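Local coordinates for protein ORF 37 (Human herpesvirus 8 type M, PDB 3FHD) that cleaves single- and double-stranded DNA as a magnesium-binding endo- and exonuclease and helps process branched viral DNA into unit-length genomes ready for packaging, at residues 294-299 / 384-389; 363-368 / 380-385; 429-434 / 454-459. All coordinates share one frame; numbering follows the deposited sequence.

Overall arrangement
The three contacts lie on one mixed sheet of the nuclease, in which strands 423-432, 455-464, 362-367 and 379-389 are consecutive neighbours. Interaction 3 pairs the first two and interaction 2 the last two, their centres about 13 Å apart; backbone bonds between Tyr-365 and Leu-459 and between Leu-367 and Thr-457 join them. Interaction 1 sets helix 296-303 against strand 379-389, its centre about 9 Å from that of interaction 2, with which it shares Lys-384 and Ala-385. Along the chain, interactions 1 and 2 both end on strand 379-389 before interaction 3 begins. Interaction 3 lies near the metal-binding residues; interaction 1 lies away from the magnesium site.

Interaction 1. Residues 294-299 / 384-389; sequences PGKLAL and KANLFV
Two donors grip Asn-386 OD1: Lys-296 NZ at 3.1 Å and Trp-333 NE1. The ammonium group does not approach along a lone pair. It sits above the amide, 62° out of the carbonyl plane, with a C=O...N angle of 107°, so the attraction is probably largely electrostatic. The lysine chain leaves the first turn of helix 296-303 and bends at chi3 (-60°), and the two side chains cross at about a right angle. On the way Lys-296 CD passes 3.6 Å from Lys-384 O and 3.9 Å from Ala-385 CA, so the aliphatic chain rests against the strand backbone. Deeper in, Leu-299 CD2 packs on Ala-385 CB at 4.1 Å. Asn-386 is the centre of an inverse gamma turn, closed by the bond from Leu-387 N to Ala-385 O, where strand 379-389 is interrupted. Glu-332 accepts from Asn-386 ND2, which helps fix the amide's rotation, and forms a weak, long ion pair with Lys-296. The lysine therefore ties the helix start to this turn through a neutral amide, with a carboxylate close by that would favour its positive charge.

Interaction 2. Residues 363-368 / 380-385; sequences DVYVLT and KARFKA
Val-364 and Phe-383 form the tight part of this antiparallel pairing, with backbone bonds in both directions: Val-364 N to Phe-383 O at 2.8 Å and Phe-383 N to Val-364 O at 3.0 Å. Phe-383 CG stands between its backbone N and carbonyl carbon (chi1 66°), and the ring lies back over the valine. Val-364 CB makes a CH-pi contact 3.8 Å from the ring centroid, while Val-366 CG2 meets the ring edge near its plane. Leu-299 of helix 296-303 packs on this same face. The other face carries a looser, more exposed salt-bridge network. Asp-363 OD1 takes Lys-384 NZ at 3.0 Å and both terminal nitrogens of Arg-382, each hydrogen bond weak. The guanidinium N-H...O bonds are bent, near 127°, and its plane is turned 71° from the carboxylate. Arg-382, extended from CG to NE, runs beside the Tyr-365 ring with CG 3.6 Å from Tyr-365 CE1. At the far end Lys-380 N and Ala-381 N both reach Val-366 O, the second bond weak. This is a classic beta bulge, close to one end of two antiparallel neighbours joined through helix 370-373, inside the mixed sheet of a PD-(D/E)XK-type nuclease.

Interaction 3. Residues 429-434 / 454-459; sequences GFFRKR and EIPTLL
Phe-430 pairs with Leu-458 and Arg-432 with Ile-455 through backbone bonds that hold two antiparallel strands together. Phe-430 N reaches Leu-458 O at 2.9 Å, and Arg-432 N and O bond to Ile-455 O and N. At the first pair Thr-457 also faces Phe-430, Thr-457 N donating to Phe-430 O almost straight (175°), though tilted 31° from the carbonyl plane. This is a classic beta bulge, and the register slips by one residue before Phe-431 meets Pro-456.

Apolar contacts fill both faces. Leu-458 CD2 lies over one face of the Phe-430 ring, offset toward its rim, in a CH-pi contact 4.0 Å from the centroid. On the opposite face of the sheet Phe-431 crosses Pro-456, CE1 standing 3.8 Å from Pro-456 CB.

Among the charged side chains, Arg-432, with CG between backbone N and carbonyl carbon (chi1 75°), runs extended beside Ile-455, whose CD1 lies over one guanidinium face, 3.6 Å from Arg-432 NH2. Thr-457 CG2 touches Arg-432 CG, also at 3.6 Å. Asp-438 and Asp-369 form salt bridges with the guanidinium nitrogens. Lys-433 NZ and Glu-454 OE2 make a weak salt bridge at 3.3 Å, their chains side by side. The buried Glu-454 O has no hydrogen-bonding partner in the model.

Helix 203-217 covers the face of Phe-431, Pro-456 and Leu-459, touching them through Cys-205, Val-208 and Val-209. It also carries Glu-206, a magnesium ligand in another structure of this protein but not here, with its side chain about 7 Å from that of Phe-431. Gly-429 bonds through its backbone to Lys-268 and Arg-270 on one flank, while Thr-457 and Leu-459 pair with strand 362-367 on the other.

Interaction 1. Residues 294-299 / 384-389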
loop_
_atom_site.group_PDB
_atom_site.type_symbol
_atom_site.label_atom_id
_atom_site.label_comp_id
_atom_site.label_asym_id
_atom_site.label_seq_id
_atom_site.Cartn_x
_atom_site.Cartn_y
_atom_site.Cartn_z
ATOM N N PRO A 294 -0.268 6.892 32.050
ATOM C CA PRO A 294 -0.275 6.018 30.859
ATOM C C PRO A 294 -0.395 4.522 31.186
ATOM O O PRO A 294 0.454 3.972 31.879
ATOM C CB PRO A 294 1.078 6.322 30.186
ATOM C CG PRO A 294 1.533 7.634 30.786
ATOM C CD PRO A 294 0.993 7.643 32.178
ATOM N N GLY A 295 -1.447 3.880 30.683
ATOM C CA GLY A 295 -1.646 2.444 30.893
ATOM C C GLY A 295 -2.924 1.921 30.269
ATOM O O GLY A 295 -3.705 2.678 29.687
ATOM N N LYS A 296 -3.157 0.625 30.431
ATOM C CA LYS A 296 -4.238 -0.054 29.726
ATOM C C LYS A 296 -5.662 0.369 30.097
ATOM O O LYS A 296 -6.546 0.372 29.224
ATOM C CB LYS A 296 -4.082 -1.573 29.825
ATOM C CG LYS A 296 -2.794 -2.086 29.186
ATOM C CD LYS A 296 -2.890 -3.554 28.866
ATOM C CE LYS A 296 -3.147 -4.386 30.104
ATOM N NZ LYS A 296 -3.091 -5.828 29.756
ATOM N N LEU A 297 -5.878 0.740 31.358
ATOM C CA LEU A 297 -7.205 1.156 31.832
ATOM C C LEU A 297 -7.597 2.541 31.325
ATOM O O LEU A 297 -8.721 2.733 30.845
ATOM C CB LEU A 297 -7.286 1.113 33.359
ATOM C CG LEU A 297 -8.625 1.439 34.052
ATOM C CD1 LEU A 297 -9.568 0.224 34.064
ATOM C CD2 LEU A 297 -8.405 1.926 35.487
ATOM N N ALA A 298 -6.682 3.503 31.464
ATOM C CA ALA A 298 -6.846 4.831 30.850
ATOM C C ALA A 298 -7.029 4.708 29.322
ATOM O O ALA A 298 -7.816 5.436 28.723
ATOM C CB ALA A 298 -5.659 5.725 31.180
ATOM N N LEU A 299 -6.331 3.763 28.707
ATOM C CA LEU A 299 -6.464 3.542 27.260
ATOM C C LEU A 299 -7.844 3.015 26.856
ATOM O O LEU A 299 -8.410 3.451 25.849
ATOM C CB LEU A 299 -5.361 2.623 26.744
ATOM C CG LEU A 299 -5.284 2.392 25.228
ATOM C CD1 LEU A 299 -5.077 3.700 24.472
ATOM C CD2 LEU A 299 -4.175 1.372 24.906
ATOM N N LYS A 384 2.889 -1.752 26.833
ATOM C CA LYS A 384 2.283 -2.834 26.028
ATOM C C LYS A 384 0.757 -2.899 26.209
ATOM O O LYS A 384 0.240 -2.704 27.314
ATOM C CB LYS A 384 2.875 -4.201 26.412
ATOM C CG LYS A 384 4.361 -4.364 26.201
ATOM C CD LYS A 384 4.742 -4.214 24.742
ATOM C CE LYS A 384 6.213 -4.531 24.545
ATOM N NZ LYS A 384 6.461 -5.106 23.182
ATOM N N ALA A 385 0.037 -3.193 25.132
ATOM C CA ALA A 385 -1.410 -3.388 25.221
ATOM C C ALA A 385 -1.799 -4.676 24.497
ATOM O O ALA A 385 -1.397 -4.879 23.340
ATOM C CB ALA A 385 -2.172 -2.173 24.655
ATOM N N ASN A 386 -2.547 -5.551 25.178
ATOM C CA ASN A 386 -3.044 -6.787 24.554
ATOM C C ASN A 386 -4.173 -6.498 23.562
ATOM O O ASN A 386 -5.322 -6.912 23.721
ATOM C CB ASN A 386 -3.406 -7.892 25.576
ATOM C CG ASN A 386 -4.291 -7.399 26.726
ATOM O OD1 ASN A 386 -4.382 -6.195 27.015
ATOM N ND2 ASN A 386 -4.952 -8.344 27.389
ATOM N N LEU A 387 -3.810 -5.724 22.549
ATOM C CA LEU A 387 -4.681 -5.409 21.442
ATOM C C LEU A 387 -4.000 -5.984 20.214
ATOM O O LEU A 387 -2.787 -5.834 20.053
ATOM C CB LEU A 387 -4.848 -3.892 21.315
ATOM C CG LEU A 387 -5.647 -3.159 22.409
ATOM C CD1 LEU A 387 -5.892 -1.747 21.993
ATOM C CD2 LEU A 387 -6.979 -3.854 22.733
ATOM N N PHE A 388 -4.779 -6.631 19.352
ATOM C CA PHE A 388 -4.241 -7.410 18.219
ATOM C C PHE A 388 -4.958 -7.047 16.936
ATOM O O PHE A 388 -6.084 -6.556 16.985
ATOM C CB PHE A 388 -4.433 -8.925 18.457
ATOM C CG PHE A 388 -3.830 -9.419 19.733
ATOM C CD1 PHE A 388 -2.457 -9.636 19.837
ATOM C CD2 PHE A 388 -4.630 -9.633 20.850
ATOM C CE1 PHE A 388 -1.885 -10.075 21.054
ATOM C CE2 PHE A 388 -4.067 -10.084 22.071
ATOM C CZ PHE A 388 -2.700 -10.293 22.162
ATOM N N VAL A 389 -4.326 -7.327 15.793
ATOM C CA VAL A 389 -4.968 -7.063 14.494
ATOM C C VAL A 389 -6.244 -7.894 14.372
ATOM O O VAL A 389 -6.283 -9.040 14.820
ATOM C CB VAL A 389 -4.022 -7.353 13.290
ATOM C CG1 VAL A 389 -3.710 -8.852 13.188
ATOM C CG2 VAL A 389 -4.648 -6.801 11.981
#

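Interaction 2. Residues 363-368 / 380-385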
loop_
_atom_site.group_PDB
_atom_site.type_symbol
_atom_site.label_atom_id
_atom_site.label_comp_id
_atom_site.label_asym_id
_atom_site.label_seq_id
_atom_site.Cartn_x
_atom_site.Cartn_y
_atom_site.Cartn_z
ATOM N N ASP A 363 2.503 -1.983 20.900
ATOM C CA ASP A 363 3.207 -0.954 21.658
ATOM C C ASP A 363 2.398 0.331 21.605
ATOM O O ASP A 363 2.014 0.771 20.517
ATOM C CB ASP A 363 4.593 -0.695 21.073
ATOM C CG ASP A 363 5.544 -1.870 21.274
ATOM O OD1 ASP A 363 5.674 -2.336 22.411
ATOM O OD2 ASP A 363 6.166 -2.328 20.295
ATOM N N VAL A 364 2.148 0.941 22.766
ATOM C CA VAL A 364 1.462 2.239 22.784
ATOM C C VAL A 364 2.442 3.351 23.179
ATOM O O VAL A 364 3.119 3.221 24.166
ATOM C CB VAL A 364 0.249 2.223 23.741
ATOM C CG1 VAL A 364 -0.432 3.591 23.749
ATOM C CG2 VAL A 364 -0.726 1.123 23.321
ATOM N N TYR A 365 2.494 4.436 22.397
ATOM C CA TYR A 365 3.370 5.581 22.659
ATOM C C TYR A 365 2.521 6.803 22.951
ATOM O O TYR A 365 1.812 7.305 22.086
ATOM C CB TYR A 365 4.272 5.889 21.458
ATOM C CG TYR A 365 5.110 4.730 21.036
ATOM C CD1 TYR A 365 6.381 4.557 21.572
ATOM C CD2 TYR A 365 4.618 3.771 20.143
ATOM C CE1 TYR A 365 7.179 3.491 21.203
ATOM C CE2 TYR A 365 5.408 2.673 19.772
ATOM C CZ TYR A 365 6.691 2.547 20.333
ATOM O OH TYR A 365 7.511 1.489 20.000
ATOM N N VAL A 366 2.572 7.269 24.185
ATOM C CA VAL A 366 1.920 8.527 24.540
ATOM C C VAL A 366 2.922 9.637 24.233
ATOM O O VAL A 366 4.066 9.587 24.690
ATOM C CB VAL A 366 1.509 8.537 26.022
ATOM C CG1 VAL A 366 0.938 9.910 26.420
ATOM C CG2 VAL A 366 0.502 7.408 26.311
ATOM N N LEU A 367 2.520 10.635 23.450
ATOM C CA LEU A 367 3.478 11.671 23.082
ATOM C C LEU A 367 3.416 12.850 24.044
ATOM O O LEU A 367 2.368 13.098 24.642
ATOM C CB LEU A 367 3.261 12.124 21.632
ATOM C CG LEU A 367 3.217 10.990 20.585
ATOM C CD1 LEU A 367 2.630 11.458 19.258
ATOM C CD2 LEU A 367 4.611 10.377 20.396
ATOM N N THR A 368 4.535 13.571 24.195
ATOM C CA THR A 368 4.512 14.832 24.909
ATOM C C THR A 368 3.612 15.862 24.227
ATOM O O THR A 368 3.495 15.916 22.999
ATOM C CB THR A 368 5.927 15.454 25.132
ATOM O OG1 THR A 368 6.586 15.637 23.870
ATOM C CG2 THR A 368 6.765 14.578 26.055
ATOM N N LYS A 380 6.675 10.465 25.609
ATOM C CA LYS A 380 6.524 10.703 27.049
ATOM C C LYS A 380 6.527 9.375 27.806
ATOM O O LYS A 380 7.146 9.263 28.861
ATOM C CB LYS A 380 5.210 11.435 27.354
ATOM C CG LYS A 380 5.019 11.780 28.819
ATOM C CD LYS A 380 3.566 11.861 29.196
ATOM C CE LYS A 380 3.405 12.441 30.597
ATOM N NZ LYS A 380 3.573 11.430 31.680
ATOM N N ALA A 381 5.809 8.385 27.278
ATOM C CA ALA A 381 5.693 7.084 27.929
ATOM C C ALA A 381 5.313 6.029 26.913
ATOM O O ALA A 381 4.664 6.331 25.905
ATOM C CB ALA A 381 4.671 7.131 29.043
ATOM N N ARG A 382 5.699 4.791 27.208
ATOM C CA ARG A 382 5.584 3.658 26.302
ATOM C C ARG A 382 5.090 2.468 27.120
ATOM O O ARG A 382 5.602 2.236 28.195
ATOM C CB ARG A 382 6.979 3.362 25.769
ATOM C CG ARG A 382 7.090 2.371 24.665
ATOM C CD ARG A 382 8.576 2.049 24.485
ATOM N NE ARG A 382 8.842 0.888 23.633
ATOM C CZ ARG A 382 8.139 -0.247 23.620
ATOM N NH1 ARG A 382 8.493 -1.226 22.788
ATOM N NH2 ARG A 382 7.090 -0.421 24.429
ATOM N N PHE A 383 4.096 1.729 26.618
ATOM C CA PHE A 383 3.565 0.551 27.326
ATOM C C PHE A 383 2.950 -0.497 26.392
ATOM O O PHE A 383 2.530 -0.169 25.298
ATOM C CB PHE A 383 2.584 0.954 28.445
ATOM C CG PHE A 383 1.300 1.607 27.974
ATOM C CD1 PHE A 383 0.141 0.856 27.820
ATOM C CD2 PHE A 383 1.233 2.986 27.744
ATOM C CE1 PHE A 383 -1.063 1.458 27.404
ATOM C CE2 PHE A 383 0.045 3.590 27.334
ATOM C CZ PHE A 383 -1.108 2.825 27.169
ATOM N N LYS A 384 2.889 -1.752 26.833
ATOM C CA LYS A 384 2.283 -2.834 26.028
ATOM C C LYS A 384 0.757 -2.899 26.209
ATOM O O LYS A 384 0.240 -2.704 27.314
ATOM C CB LYS A 384 2.875 -4.201 26.412
ATOM C CG LYS A 384 4.361 -4.364 26.201
ATOM C CD LYS A 384 4.742 -4.214 24.742
ATOM C CE LYS A 384 6.213 -4.531 24.545
ATOM N NZ LYS A 384 6.461 -5.106 23.182
ATOM N N ALA A 385 0.037 -3.193 25.132
ATOM C CA ALA A 385 -1.410 -3.388 25.221
ATOM C C ALA A 385 -1.799 -4.676 24.497
ATOM O O ALA A 385 -1.397 -4.879 23.340
ATOM C CB ALA A 385 -2.172 -2.173 24.655
#

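Interaction 3. Residues 429-434 / 454-459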
loop_
_atom_site.group_PDB
_atom_site.type_symbol
_atom_site.label_atom_id
_atom_site.label_comp_id
_atom_site.label_asym_id
_atom_site.label_seq_id
_atom_site.Cartn_x
_atom_site.Cartn_y
_atom_site.Cartn_z
ATOM N N GLY A 429 -2.111 6.459 14.176
ATOM C CA GLY A 429 -1.939 7.773 14.787
ATOM C C GLY A 429 -3.248 8.402 15.250
ATOM O O GLY A 429 -4.269 8.257 14.601
ATOM N N PHE A 430 -3.191 9.110 16.377
ATOM C CA PHE A 430 -4.335 9.793 16.986
ATOM C C PHE A 430 -3.916 11.229 17.143
ATOM O O PHE A 430 -2.708 11.515 17.344
ATOM C CB PHE A 430 -4.667 9.209 18.359
ATOM C CG PHE A 430 -5.163 7.785 18.323
ATOM C CD1 PHE A 430 -6.528 7.504 18.354
ATOM C CD2 PHE A 430 -4.262 6.718 18.272
ATOM C CE1 PHE A 430 -6.993 6.203 18.314
ATOM C CE2 PHE A 430 -4.722 5.400 18.250
ATOM C CZ PHE A 430 -6.090 5.140 18.260
ATOM N N PHE A 431 -4.886 12.131 17.025
ATOM C CA PHE A 431 -4.594 13.563 16.878
ATOM C C PHE A 431 -5.525 14.447 17.708
ATOM O O PHE A 431 -6.589 14.000 18.161
ATOM C CB PHE A 431 -4.653 14.000 15.396
ATOM C CG PHE A 431 -3.599 13.373 14.524
ATOM C CD1 PHE A 431 -2.381 14.015 14.297
ATOM C CD2 PHE A 431 -3.826 12.144 13.914
ATOM C CE1 PHE A 431 -1.398 13.439 13.478
ATOM C CE2 PHE A 431 -2.833 11.559 13.099
ATOM C CZ PHE A 431 -1.611 12.218 12.903
ATOM N N ARG A 432 -5.095 15.697 17.895
ATOM C CA ARG A 432 -5.919 16.747 18.475
ATOM C C ARG A 432 -5.856 18.064 17.683
ATOM O O ARG A 432 -4.868 18.358 16.990
ATOM C CB ARG A 432 -5.594 16.963 19.964
ATOM C CG ARG A 432 -4.283 17.708 20.252
ATOM C CD ARG A 432 -4.178 18.049 21.745
ATOM N NE ARG A 432 -2.920 18.739 22.093
ATOM C CZ ARG A 432 -2.666 20.025 21.858
ATOM N NH1 ARG A 432 -3.557 20.798 21.241
ATOM N NH2 ARG A 432 -1.502 20.556 22.250
ATOM N N LYS A 433 -6.940 18.835 17.765
ATOM C CA LYS A 433 -6.961 20.174 17.209
ATOM C C LYS A 433 -5.945 21.084 17.908
ATOM O O LYS A 433 -5.684 20.957 19.119
ATOM C CB LYS A 433 -8.365 20.784 17.312
ATOM C CG LYS A 433 -9.462 20.099 16.458
ATOM C CD LYS A 433 -9.074 20.035 14.952
ATOM C CE LYS A 433 -10.278 19.637 14.070
ATOM N NZ LYS A 433 -9.894 19.487 12.618
ATOM N N ARG A 434 -5.375 22.000 17.131
ATOM C CA ARG A 434 -4.592 23.106 17.682
ATOM C C ARG A 434 -5.498 24.112 18.364
ATOM O O ARG A 434 -6.606 24.385 17.898
ATOM C CB ARG A 434 -3.798 23.808 16.592
ATOM C CG ARG A 434 -2.705 22.989 16.054
ATOM C CD ARG A 434 -2.026 23.779 14.956
ATOM N NE ARG A 434 -1.117 22.942 14.186
ATOM C CZ ARG A 434 0.207 23.019 14.283
ATOM N NH1 ARG A 434 0.754 23.912 15.120
ATOM N NH2 ARG A 434 0.975 22.222 13.545
ATOM N N GLU A 454 -3.076 18.894 12.258
ATOM C CA GLU A 454 -3.365 18.551 13.660
ATOM C C GLU A 454 -2.139 18.021 14.420
ATOM O O GLU A 454 -1.178 17.523 13.832
ATOM C CB GLU A 454 -4.498 17.536 13.733
ATOM C CG GLU A 454 -5.825 18.067 13.250
ATOM C CD GLU A 454 -6.023 17.979 11.720
ATOM O OE1 GLU A 454 -5.082 17.619 10.937
ATOM O OE2 GLU A 454 -7.160 18.291 11.306
ATOM N N ILE A 455 -2.198 18.123 15.737
ATOM C CA ILE A 455 -1.120 17.670 16.619
ATOM C C ILE A 455 -1.260 16.181 16.989
ATOM O O ILE A 455 -2.300 15.786 17.512
ATOM C CB ILE A 455 -1.111 18.546 17.902
ATOM C CG1 ILE A 455 -0.647 19.980 17.568
ATOM C CG2 ILE A 455 -0.271 17.921 19.036
ATOM C CD1 ILE A 455 -0.948 20.999 18.703
ATOM N N PRO A 456 -0.207 15.364 16.743
ATOM C CA PRO A 456 -0.243 13.960 17.179
ATOM C C PRO A 456 -0.156 13.809 18.698
ATOM O O PRO A 456 0.651 14.485 19.365
ATOM C CB PRO A 456 0.963 13.324 16.492
ATOM C CG PRO A 456 1.906 14.463 16.227
ATOM C CD PRO A 456 1.062 15.706 16.068
ATOM N N THR A 457 -0.991 12.920 19.224
ATOM C CA THR A 457 -1.096 12.694 20.657
ATOM C C THR A 457 -0.696 11.276 21.062
ATOM O O THR A 457 -0.169 11.067 22.156
ATOM C CB THR A 457 -2.548 12.927 21.168
ATOM O OG1 THR A 457 -3.422 12.038 20.463
ATOM C CG2 THR A 457 -2.997 14.379 20.949
ATOM N N LEU A 458 -0.962 10.310 20.186
ATOM C CA LEU A 458 -0.845 8.905 20.533
ATOM C C LEU A 458 -0.498 8.103 19.296
ATOM O O LEU A 458 -1.034 8.365 18.211
ATOM C CB LEU A 458 -2.178 8.429 21.091
ATOM C CG LEU A 458 -2.369 7.051 21.731
ATOM C CD1 LEU A 458 -1.701 6.993 23.112
ATOM C CD2 LEU A 458 -3.892 6.789 21.855
ATOM N N LEU A 459 0.393 7.128 19.476
ATOM C CA LEU A 459 0.801 6.198 18.422
ATOM C C LEU A 459 0.662 4.763 18.933
ATOM O O LEU A 459 1.155 4.418 20.006
ATOM C CB LEU A 459 2.239 6.492 17.962
ATOM C CG LEU A 459 2.821 5.646 16.807
ATOM C CD1 LEU A 459 2.141 5.933 15.495
ATOM C CD2 LEU A 459 4.333 5.840 16.680
#